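Local coordinates for malate dehydrogenase (Entamoeba histolytica, PDB 3I0P), which probably catalyses the NAD-dependent interconversion of malate and oxaloacetate, and binds NAD, at residues E79-C84 and K109-G114. Residues are numbered along the deposited sequence; the frame is centred on the assembly and turned at random.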
# COMPACT_ATOMS: atom_id res chain seq x y z
N GLU A 79 -10.63 -12.57 -20.79
CA GLU A 79 -9.73 -11.50 -21.23
C GLU A 79 -10.48 -10.30 -21.83
O GLU A 79 -11.36 -10.47 -22.68
CB GLU A 79 -8.71 -12.06 -22.24
CG GLU A 79 -7.68 -11.05 -22.74
CD GLU A 79 -6.67 -11.67 -23.71
OE1 GLU A 79 -7.02 -12.63 -24.44
OE2 GLU A 79 -5.51 -11.18 -23.74
N THR A 80 -10.14 -9.10 -21.38
CA THR A 80 -10.62 -7.87 -22.02
C THR A 80 -9.41 -7.09 -22.52
O THR A 80 -8.29 -7.59 -22.48
CB THR A 80 -11.48 -6.97 -21.09
OG1 THR A 80 -10.63 -6.12 -20.31
CG2 THR A 80 -12.37 -7.81 -20.16
N SER A 81 -9.64 -5.86 -22.99
CA SER A 81 -8.57 -4.98 -23.49
C SER A 81 -7.42 -4.80 -22.51
O SER A 81 -6.25 -4.90 -22.89
CB SER A 81 -9.13 -3.60 -23.84
OG SER A 81 -9.78 -3.61 -25.09
N THR A 82 -7.77 -4.54 -21.25
CA THR A 82 -6.81 -4.12 -20.24
C THR A 82 -6.68 -5.14 -19.11
O THR A 82 -5.86 -4.95 -18.21
CB THR A 82 -7.22 -2.78 -19.60
OG1 THR A 82 -8.55 -2.89 -19.07
CG2 THR A 82 -7.17 -1.64 -20.61
N THR A 83 -7.48 -6.19 -19.15
CA THR A 83 -7.52 -7.16 -18.05
C THR A 83 -7.38 -8.60 -18.51
O THR A 83 -7.48 -8.90 -19.71
CB THR A 83 -8.83 -7.07 -17.22
OG1 THR A 83 -9.91 -7.66 -17.96
CG2 THR A 83 -9.16 -5.62 -16.85
N CYS A 84 -7.16 -9.50 -17.54
CA CYS A 84 -7.18 -10.93 -17.80
C CYS A 84 -7.26 -11.75 -16.50
O CYS A 84 -6.70 -11.35 -15.48
CB CYS A 84 -5.97 -11.36 -18.63
SG CYS A 84 -6.07 -13.05 -19.24
N LYS A 109 1.03 -1.08 -22.62
CA LYS A 109 1.65 -0.46 -23.78
C LYS A 109 0.65 -0.14 -24.88
O LYS A 109 0.79 0.87 -25.58
CB LYS A 109 2.76 -1.36 -24.33
CG LYS A 109 3.97 -1.49 -23.42
CD LYS A 109 4.74 -0.20 -23.33
CE LYS A 109 6.19 -0.47 -23.03
NZ LYS A 109 6.91 0.80 -22.79
N LYS A 110 -0.36 -0.99 -25.03
CA LYS A 110 -1.37 -0.78 -26.06
C LYS A 110 -2.50 0.18 -25.63
O LYS A 110 -3.00 0.93 -26.46
CB LYS A 110 -1.94 -2.12 -26.53
CG LYS A 110 -2.59 -2.06 -27.90
CD LYS A 110 -3.21 -3.40 -28.27
CE LYS A 110 -4.26 -3.24 -29.38
NZ LYS A 110 -4.68 -4.57 -29.93
N TYR A 111 -2.89 0.15 -24.35
CA TYR A 111 -4.07 0.90 -23.87
C TYR A 111 -3.80 1.90 -22.76
O TYR A 111 -4.64 2.76 -22.49
CB TYR A 111 -5.17 -0.05 -23.41
CG TYR A 111 -5.71 -0.94 -24.49
CD1 TYR A 111 -5.28 -2.26 -24.60
CD2 TYR A 111 -6.64 -0.47 -25.42
CE1 TYR A 111 -5.77 -3.10 -25.59
CE2 TYR A 111 -7.14 -1.30 -26.42
CZ TYR A 111 -6.70 -2.61 -26.50
OH TYR A 111 -7.18 -3.45 -27.48
N GLY A 112 -2.65 1.78 -22.10
CA GLY A 112 -2.30 2.68 -21.00
C GLY A 112 -2.16 1.94 -19.68
O GLY A 112 -1.28 2.26 -18.87
N MET A 113 -3.02 0.95 -19.47
CA MET A 113 -3.00 0.15 -18.25
C MET A 113 -3.31 -1.31 -18.50
O MET A 113 -3.98 -1.65 -19.48
CB MET A 113 -3.97 0.73 -17.23
CG MET A 113 -3.58 2.11 -16.76
SD MET A 113 -4.86 2.80 -15.75
CE MET A 113 -4.44 2.09 -14.15
N GLY A 114 -2.85 -2.16 -17.60
CA GLY A 114 -3.08 -3.59 -17.69
C GLY A 114 -3.13 -4.21 -16.32
O GLY A 114 -2.36 -3.82 -15.42
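Ser-81 lies over one face of the Tyr-111 ring, its CB 3.8 Å from the ring centroid and 15° off the normal, which makes a CH-pi contact. The ring owes this position to chi1 of -62°, which sets CG anti to the carbonyl carbon and brings the ring alongside the turn. Ser-81 OG lies above the phenol C-O bond, 3.5 Å from Tyr-111 CZ, while Ser-81 O meets the ring side bearing CD1 and CE1. On the opposite face, toward the rim, lies CG of the neighbouring Lys-110. This is the looser side of the contact: Ser-81 and Tyr-111 are both partly exposed and the lysine reaches into solvent.

Packing is denser at Thr-82, which is buried. Its CG2 sits 3.4 Å from Met-113 O and 3.8 Å from Tyr-111 CB, filling the corner where the helix gives way to the strand. Thr-82 OG1 takes another course and hydrogen-bonds Tyr-111 O of the second subunit, a bond repeated reciprocally across the dimer. Below it the backbones close up, with Thr-82 O in a CA-H...O contact with Gly-114 CA at 3.1 Å. Within the turn, Thr-80 OG1 donates to Thr-83 OG1 over 2.9 Å, and Thr-80 N bonds to Thr-83 O, tying the hairpin end together.

The contact joins the start of strand 83-87 to the point where helix 93-111 hands over, through Gly-112 with its positive phi, to the start of the parallel strand 113-121, within one beta-alpha-beta crossover. The pairing of these strands continues through Thr-82 with Met-115 and Cys-84 with Val-117, while strand 75-79 flanks 83-87 as its antiparallel hairpin partner and strand 282-290 borders 113-121 on the other side.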